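Local coordinates for protein cycloalternan-forming enzyme (Listeria monocytogenes serovar 1/2a, PDB 5F7U) that is a multidomain protein of glycoside hydrolase family 31 that binds glycans in a pocket involving its TIM barrel and at further sites on other domains, at residues Arg283-Val288 with Phe584-Thr589; Gly596-Gly601 with Ser623-Trp628; Ala616-Ser621 with Met720-Met725. The protein carries 1 engineered substitution. One frame throughout, in Å; residues are numbered along the deposited sequence.

Contact 1: Arg283-Val288 with Phe584-Thr589; sequences RTYLAV and FSRSGT. With GLC (alpha-D-glucopyranose), chain F; GLC (alpha-D-glucopyranose), chain B.
Two donors of 584-589 grip the carbonyl oxygen of Tyr285. The hydroxyl of Ser587 approaches in the carbonyl plane, with OG 2.8 Å from Tyr285 O, whereas Gly588 N reaches the same O from a position tilted out of that plane, at 3.2 Å. The direction then reverses: Ala287 N donates to Gly588 O at 3.2 Å, completing a single beta bridge between Leu286 and Gly588. A side chain supplies the next rung, Thr589 OG1 donating in the carbonyl plane to Ala287 O at 2.8 Å. Leu286 lays CG and CD2 against Gly588 O, and its backbone N is held by Thr284 OG1 in an ST turn. The pairing joins the galactose mutarotase-like domain that precedes the barrel to the TIM barrel itself, where residues 586-589 continue from the fifth barrel strand, 584-585, and of these Arg586 lines the glycan pocket. Arg586 reaches that pocket along the Tyr285 ring. Its CG stands between the backbone N and the carbonyl carbon (chi1 66°), and the chain runs extended from there to NE, carrying CD over one face of the phenol. CD lies 4.0 Å from the centroid of the Tyr285 ring, a CH-pi contact, and the guanidinium plane is inclined by 28° to the ring. The ring's own hydroxyl is tied to Gln278 NE2 and Asp602 N, which restrains the surface under the arginine. At the far end Arg586 NH1 donates to O3 of the chain F glucose at 2.8 Å, and weakly to O2 of the chain B glucose at 3.0 Å. NH2 adds a weak bond to the same O3. NE turns to Glu540 OE1 in a salt bridge, so a carboxylate and two sugar hydroxyls together fix the rotation of the guanidinium.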
# COMPACT_ATOMS: atom_id res chain seq x y z
N ARG A 283 4.91 14.17 -5.68
CA ARG A 283 6.03 13.79 -4.81
C ARG A 283 5.60 12.71 -3.82
O ARG A 283 4.40 12.42 -3.70
CB ARG A 283 6.60 15.02 -4.10
CG ARG A 283 7.18 16.02 -5.10
CD ARG A 283 7.61 17.29 -4.43
NE ARG A 283 7.97 18.28 -5.44
CZ ARG A 283 8.44 19.48 -5.19
NH1 ARG A 283 8.61 19.89 -3.91
NH2 ARG A 283 8.73 20.30 -6.21
N THR A 284 6.57 12.10 -3.16
CA THR A 284 6.29 11.03 -2.21
C THR A 284 7.43 10.81 -1.22
O THR A 284 8.61 11.07 -1.53
CB THR A 284 5.97 9.69 -2.89
OG1 THR A 284 5.61 8.72 -1.89
CG2 THR A 284 7.16 9.14 -3.74
N TYR A 285 7.04 10.31 -0.05
CA TYR A 285 7.98 9.94 1.00
C TYR A 285 8.58 8.57 0.74
O TYR A 285 9.59 8.22 1.34
CB TYR A 285 7.24 9.80 2.33
CG TYR A 285 6.34 10.95 2.73
CD1 TYR A 285 6.85 12.06 3.41
CD2 TYR A 285 4.94 10.88 2.48
CE1 TYR A 285 6.02 13.09 3.83
CE2 TYR A 285 4.10 11.91 2.89
CZ TYR A 285 4.66 13.01 3.55
OH TYR A 285 3.83 13.99 3.95
N LEU A 286 7.93 7.77 -0.10
CA LEU A 286 8.26 6.35 -0.20
C LEU A 286 8.28 6.01 -1.69
O LEU A 286 7.23 5.85 -2.31
CB LEU A 286 7.23 5.52 0.59
CG LEU A 286 7.64 4.10 1.04
CD1 LEU A 286 6.49 3.54 1.88
CD2 LEU A 286 7.93 3.19 -0.14
N ALA A 287 9.49 5.93 -2.24
CA ALA A 287 9.69 5.81 -3.70
C ALA A 287 10.43 4.53 -3.97
O ALA A 287 11.48 4.29 -3.37
CB ALA A 287 10.50 7.00 -4.21
N VAL A 288 9.91 3.73 -4.89
CA VAL A 288 10.45 2.38 -5.13
C VAL A 288 10.59 2.22 -6.64
O VAL A 288 9.63 2.46 -7.35
CB VAL A 288 9.48 1.30 -4.59
CG1 VAL A 288 10.01 -0.09 -4.92
CG2 VAL A 288 9.24 1.47 -3.07
N PHE A 584 6.16 2.38 13.05
CA PHE A 584 5.12 3.10 12.32
C PHE A 584 5.90 4.25 11.67
O PHE A 584 6.43 5.13 12.38
CB PHE A 584 4.10 3.57 13.37
CG PHE A 584 2.77 4.02 12.80
CD1 PHE A 584 2.62 5.30 12.24
CD2 PHE A 584 1.64 3.18 12.92
CE1 PHE A 584 1.39 5.73 11.74
CE2 PHE A 584 0.40 3.62 12.41
CZ PHE A 584 0.28 4.90 11.83
N SER A 585 6.04 4.22 10.34
CA SER A 585 6.98 5.12 9.63
C SER A 585 6.37 5.66 8.35
O SER A 585 5.30 5.19 7.94
CB SER A 585 8.26 4.37 9.27
OG SER A 585 8.80 3.72 10.41
N ARG A 586 7.00 6.66 7.73
CA ARG A 586 6.44 7.19 6.47
C ARG A 586 7.34 7.07 5.25
O ARG A 586 6.83 7.06 4.13
CB ARG A 586 5.96 8.62 6.62
CG ARG A 586 7.05 9.62 6.88
CD ARG A 586 6.52 11.04 6.89
NE ARG A 586 7.68 11.91 6.80
CZ ARG A 586 7.72 13.18 7.19
NH1 ARG A 586 6.63 13.78 7.72
NH2 ARG A 586 8.85 13.86 7.02
N SER A 587 8.66 6.97 5.47
CA SER A 587 9.60 7.09 4.36
C SER A 587 10.37 5.83 4.10
O SER A 587 10.69 5.10 5.04
CB SER A 587 10.62 8.21 4.65
OG SER A 587 11.41 8.43 3.48
N GLY A 588 10.71 5.58 2.84
CA GLY A 588 11.60 4.45 2.54
C GLY A 588 11.72 4.15 1.06
O GLY A 588 11.18 4.87 0.22
N THR A 589 12.46 3.09 0.76
CA THR A 589 12.59 2.65 -0.63
C THR A 589 12.41 1.12 -0.68
O THR A 589 11.82 0.55 0.24
CB THR A 589 13.90 3.18 -1.27
OG1 THR A 589 13.86 2.93 -2.69
CG2 THR A 589 15.12 2.56 -0.63
C1 GLC F . 6.36 19.90 9.00
C2 GLC F . 7.28 18.67 8.88
C3 GLC F . 6.49 17.36 8.99
C4 GLC F . 5.73 17.29 10.32
C5 GLC F . 4.84 18.56 10.40
C6 GLC F . 4.08 18.69 11.71
O1 GLC F . 5.55 20.03 7.83
O2 GLC F . 7.96 18.72 7.62
O3 GLC F . 7.39 16.26 8.84
O4 GLC F . 4.87 16.13 10.39
O5 GLC F . 5.53 19.81 10.18
O6 GLC F . 2.74 18.36 11.37
C1 GLC B . 5.40 14.99 11.11
C2 GLC B . 4.44 13.78 10.96
C3 GLC B . 3.11 13.97 11.73
C4 GLC B . 3.39 14.34 13.19
C5 GLC B . 4.48 15.43 13.30
C6 GLC B . 4.90 15.71 14.73
O2 GLC B . 4.28 13.44 9.58
O3 GLC B . 2.32 12.77 11.70
O4 GLC B . 2.19 14.81 13.82
O5 GLC B . 5.66 15.15 12.52
O6 GLC B . 5.77 16.86 14.66

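Contact 2: Gly596-Gly601 with Ser623-Trp628; sequences GIYWSG and SGVSYW. With GLC (alpha-D-glucopyranose), chain B.
Tyr598 and Trp628 pair across neighbouring parallel strands of the TIM barrel, 597-599 and 628-631, their side chains on the same face of the sheet; helix 607-622 joins the strands in a beta-alpha-beta crossover. The register is set by Tyr598 N, which donates to Tyr627 O at 3.0 Å with an N-H...O angle of 163°. In return Trp628 CA brings its hydrogen to Tyr598 O, a CA-H...O contact of 3.2 Å. Tyr627 is the centre of an inverse gamma turn just ahead of the strand.

The Trp628 side chain starts with CB 4.0 Å from Tyr598 O. CG is placed anti to the backbone N (chi1 174°), which sends the indole along the neighbouring strand, and CD1 still lies close to that carbonyl, 3.8 Å from Tyr598 O. Farther out, NE1 passes Ser600 CB while donating to Glu255 OE2, outside both segments. On the benzene part CZ2 lies 3.7 Å from Ser600 CB. The Ser600 hydroxyl itself is bonded to Gln603 OE1.

In the loop ahead of strand 628-631, Val625 CG1 rests 3.8 Å from Tyr598 CD1, the two side chains crossing at about a right angle; Tyr598 OH is anchored on Ala592 O. Val625 is positioned by the end of helix 607-622, where Gly624, at positive phi, is the C-prime residue of a Schellman motif. Trp599 has its CB directed away from 623-628; its indole belongs to the glycan pocket, where its edge meets the chain B glucose, with Trp599 CZ2 3.4 Å from sugar O2.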
# COMPACT_ATOMS: atom_id res chain seq x y z
N GLY A 596 7.86 -2.94 9.34
CA GLY A 596 6.70 -2.35 10.03
C GLY A 596 5.68 -1.62 9.17
O GLY A 596 5.57 -1.87 7.96
N ILE A 597 4.92 -0.74 9.82
CA ILE A 597 3.78 -0.06 9.18
C ILE A 597 4.26 1.20 8.47
O ILE A 597 5.19 1.86 8.96
CB ILE A 597 2.71 0.33 10.25
CG1 ILE A 597 2.07 -0.93 10.81
CG2 ILE A 597 1.63 1.26 9.67
CD1 ILE A 597 1.34 -0.74 12.12
N TYR A 598 3.65 1.52 7.33
CA TYR A 598 3.90 2.83 6.67
C TYR A 598 2.60 3.58 6.59
O TYR A 598 1.60 3.00 6.14
CB TYR A 598 4.56 2.66 5.27
CG TYR A 598 5.95 2.14 5.46
CD1 TYR A 598 6.16 0.77 5.70
CD2 TYR A 598 7.05 3.01 5.54
CE1 TYR A 598 7.44 0.28 5.98
CE2 TYR A 598 8.32 2.52 5.83
CZ TYR A 598 8.51 1.17 6.05
OH TYR A 598 9.78 0.67 6.31
N TRP A 599 2.60 4.85 7.04
CA TRP A 599 1.40 5.70 6.85
C TRP A 599 1.63 6.76 5.79
O TRP A 599 2.77 7.11 5.52
CB TRP A 599 0.87 6.29 8.17
CG TRP A 599 1.37 7.66 8.52
CD1 TRP A 599 0.71 8.83 8.35
CD2 TRP A 599 2.64 8.00 9.13
NE1 TRP A 599 1.47 9.88 8.82
CE2 TRP A 599 2.65 9.41 9.29
CE3 TRP A 599 3.74 7.25 9.57
CZ2 TRP A 599 3.74 10.10 9.86
CZ3 TRP A 599 4.82 7.93 10.16
CH2 TRP A 599 4.82 9.36 10.27
N SER A 600 0.54 7.23 5.17
CA SER A 600 0.60 8.09 3.99
C SER A 600 0.98 9.55 4.26
O SER A 600 0.97 10.38 3.34
CB SER A 600 -0.72 7.98 3.22
OG SER A 600 -1.76 8.61 3.97
N GLY A 601 1.36 9.88 5.49
CA GLY A 601 1.90 11.20 5.77
C GLY A 601 0.88 12.30 5.98
O GLY A 601 -0.23 12.05 6.46
N SER A 623 3.58 -2.19 -4.80
CA SER A 623 5.01 -2.04 -4.56
C SER A 623 5.51 -2.88 -3.38
O SER A 623 6.67 -2.78 -3.00
CB SER A 623 5.35 -0.55 -4.34
OG SER A 623 4.87 0.23 -5.42
N GLY A 624 4.64 -3.73 -2.83
CA GLY A 624 5.06 -4.67 -1.77
C GLY A 624 4.95 -4.10 -0.36
O GLY A 624 5.37 -4.75 0.60
N VAL A 625 4.39 -2.90 -0.24
CA VAL A 625 4.19 -2.27 1.08
C VAL A 625 2.70 -2.48 1.42
O VAL A 625 1.83 -1.73 0.99
CB VAL A 625 4.60 -0.78 1.10
CG1 VAL A 625 4.31 -0.14 2.47
CG2 VAL A 625 6.08 -0.65 0.78
N SER A 626 2.45 -3.55 2.17
CA SER A 626 1.09 -4.03 2.43
C SER A 626 0.53 -3.48 3.73
O SER A 626 -0.66 -3.20 3.81
CB SER A 626 1.15 -5.56 2.50
OG SER A 626 -0.09 -6.17 2.84
N TYR A 627 1.39 -3.33 4.75
CA TYR A 627 0.91 -2.87 6.07
C TYR A 627 0.88 -1.36 6.06
O TYR A 627 1.77 -0.69 6.62
CB TYR A 627 1.79 -3.40 7.19
CG TYR A 627 1.83 -4.92 7.33
CD1 TYR A 627 0.91 -5.77 6.66
CD2 TYR A 627 2.81 -5.51 8.14
CE1 TYR A 627 0.99 -7.15 6.81
CE2 TYR A 627 2.88 -6.88 8.31
CZ TYR A 627 1.98 -7.70 7.65
OH TYR A 627 2.10 -9.08 7.82
N TRP A 628 -0.15 -0.83 5.40
CA TRP A 628 -0.24 0.59 5.08
C TRP A 628 -1.38 1.23 5.89
O TRP A 628 -2.47 0.66 6.00
CB TRP A 628 -0.44 0.75 3.57
CG TRP A 628 -0.71 2.17 3.12
CD1 TRP A 628 0.20 3.08 2.66
CD2 TRP A 628 -1.99 2.82 3.06
NE1 TRP A 628 -0.41 4.26 2.34
CE2 TRP A 628 -1.76 4.13 2.58
CE3 TRP A 628 -3.31 2.41 3.36
CZ2 TRP A 628 -2.79 5.04 2.36
CZ3 TRP A 628 -4.35 3.34 3.19
CH2 TRP A 628 -4.08 4.62 2.67
C1 GLC B . 5.40 14.99 11.11
C2 GLC B . 4.44 13.78 10.96
C3 GLC B . 3.11 13.97 11.73
C4 GLC B . 3.39 14.34 13.19
C5 GLC B . 4.48 15.43 13.30
C6 GLC B . 4.90 15.71 14.73
O2 GLC B . 4.28 13.44 9.58
O3 GLC B . 2.32 12.77 11.70
O4 GLC B . 2.19 14.81 13.82
O5 GLC B . 5.66 15.15 12.52
O6 GLC B . 5.77 16.86 14.66

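Contact 3: Ala616-Ser621 with Met720-Met725; sequences AGLSAS and MRQMAM
Met720 meets helix 607-622 with both its backbone and its side chain. Ser621 OG, turned anti to its own backbone N (chi1 167°), donates to Met720 O over a short 2.6 Å, from a position tilted out of the carbonyl plane. The methionine chain runs straight through its first two torsions and bends only at chi3 (58°). The bend brings CE down onto the bare backbone of a glycine, with Met720 CE 3.8 Å from Gly617 C. Midway along the same chain, Met720 CG packs 3.9 Å from Leu618 CD2.

Arg721 directs its CB away from the helix, and its CG brushes the Ser621 hydroxyl. Its guanidinium turns to other partners: a salt bridge with Asp726, and the carbonyls of Ser718 and Gly743.

At Gln722 the CA atoms of the two segments are nearest, opposite Leu618. Leu618 CD2 lies 3.7 Å from Gln722 N. That N donates, in another direction, to a water at 2.9 Å. The water in turn donates to Leu618 O, also at 2.9 Å, so a single solvent molecule bridges the helix and the incoming chain in a buried spot. Gln722 is also the N-cap of the short helix 723-726. Its OE1 accepts from Ala724 N at 2.8 Å, the donor standing 49° above the amide plane, while NE2 donates to the carbonyls of Ala733 and Leu736.

Met723 turns its side chain away, toward strand 740-742, and Met725 packs against helix 343-354. The contact thus sets a helix of the TIM barrel against strand 720-721 at one edge of the C-terminal domain sheet; Tyr740, on the adjacent antiparallel strand 740-742, covers Leu618 and Met720, while Tyr251 of strand 250-254 lies against Gln722 and Ala724.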
# COMPACT_ATOMS: atom_id res chain seq x y z
N ALA A 616 -2.48 6.35 -2.73
CA ALA A 616 -1.22 6.06 -2.05
C ALA A 616 -1.20 4.63 -1.51
O ALA A 616 -0.20 3.93 -1.66
CB ALA A 616 -0.99 7.07 -0.92
N GLY A 617 -2.30 4.19 -0.88
CA GLY A 617 -2.37 2.81 -0.36
C GLY A 617 -2.36 1.75 -1.46
O GLY A 617 -1.71 0.71 -1.32
N LEU A 618 -3.05 2.04 -2.56
CA LEU A 618 -3.14 1.08 -3.65
C LEU A 618 -1.82 0.94 -4.42
O LEU A 618 -1.42 -0.16 -4.80
CB LEU A 618 -4.29 1.43 -4.62
CG LEU A 618 -5.70 1.35 -3.99
CD1 LEU A 618 -6.77 1.83 -4.97
CD2 LEU A 618 -6.02 -0.06 -3.44
N SER A 619 -1.15 2.06 -4.66
CA SER A 619 0.17 2.01 -5.29
C SER A 619 1.22 1.36 -4.35
O SER A 619 2.03 0.53 -4.80
CB SER A 619 0.59 3.42 -5.73
OG SER A 619 0.49 4.32 -4.65
N ALA A 620 1.19 1.71 -3.06
CA ALA A 620 2.11 1.10 -2.09
C ALA A 620 1.93 -0.42 -2.05
O ALA A 620 2.92 -1.16 -2.03
CB ALA A 620 1.95 1.71 -0.71
N SER A 621 0.67 -0.86 -2.09
CA SER A 621 0.34 -2.28 -2.12
C SER A 621 1.01 -3.03 -3.26
O SER A 621 1.64 -4.10 -3.05
CB SER A 621 -1.18 -2.42 -2.24
OG SER A 621 -1.52 -3.74 -2.57
N MET A 720 -4.59 -5.00 0.81
CA MET A 720 -5.53 -4.17 0.07
C MET A 720 -4.98 -4.01 -1.32
O MET A 720 -3.84 -3.56 -1.45
CB MET A 720 -5.62 -2.80 0.76
CG MET A 720 -6.53 -1.83 0.04
SD MET A 720 -6.67 -0.21 0.85
CE MET A 720 -4.95 0.24 0.87
N ARG A 721 -5.75 -4.37 -2.36
CA ARG A 721 -5.20 -4.40 -3.72
C ARG A 721 -6.10 -3.71 -4.74
O ARG A 721 -7.31 -3.87 -4.73
CB ARG A 721 -4.95 -5.86 -4.19
CG ARG A 721 -3.99 -6.65 -3.30
CD ARG A 721 -3.78 -8.11 -3.71
NE ARG A 721 -5.05 -8.84 -3.91
CZ ARG A 721 -5.91 -9.15 -2.93
NH1 ARG A 721 -7.05 -9.79 -3.23
NH2 ARG A 721 -5.64 -8.83 -1.66
N GLN A 722 -5.46 -3.00 -5.67
CA GLN A 722 -6.15 -2.36 -6.79
C GLN A 722 -6.72 -3.52 -7.65
O GLN A 722 -6.11 -4.62 -7.71
CB GLN A 722 -5.12 -1.53 -7.55
CG GLN A 722 -5.67 -0.48 -8.54
CD GLN A 722 -6.07 -1.12 -9.87
OE1 GLN A 722 -5.48 -2.10 -10.29
NE2 GLN A 722 -7.10 -0.58 -10.52
N MET A 723 -7.85 -3.29 -8.32
CA MET A 723 -8.58 -4.40 -8.95
C MET A 723 -7.79 -5.18 -9.99
O MET A 723 -7.94 -6.40 -10.11
CB MET A 723 -9.91 -3.92 -9.57
CG MET A 723 -10.93 -3.34 -8.58
SD MET A 723 -11.44 -4.41 -7.23
CE MET A 723 -12.14 -5.79 -8.15
N ALA A 724 -6.92 -4.48 -10.73
CA ALA A 724 -6.13 -5.11 -11.79
C ALA A 724 -5.04 -6.05 -11.25
O ALA A 724 -4.44 -6.82 -12.01
CB ALA A 724 -5.52 -4.04 -12.73
N MET A 725 -4.78 -6.01 -9.94
CA MET A 725 -3.86 -7.00 -9.34
C MET A 725 -4.49 -8.38 -9.32
O MET A 725 -3.76 -9.37 -9.39
CB MET A 725 -3.46 -6.62 -7.91
CG MET A 725 -2.64 -5.34 -7.78
SD MET A 725 -1.15 -5.27 -8.79
CE MET A 725 -0.15 -6.53 -8.02
O HOH W 1 -2.63 -2.74 -5.36

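From the N terminus, contact 1 comes first: it closes a loop of 295 residues that includes the first four barrel strands, and so ties the mutarotase-like domain to the end of the fifth. Contact 2 opens only afterwards and closes a short loop of 21 residues, pairing the sixth strand with the start of the seventh. Contact 3 begins on the helix within that short loop and ends at 720-725, closing a loop of 98 residues, so it crosses contact 2 and brings in the C-terminal domain. Contacts 1 and 2 touch through adjacent strands, with Phe584 against Trp599; contacts 2 and 3 meet where Trp628 packs on Gly617 and Met720. Contacts 1 and 3 do not touch.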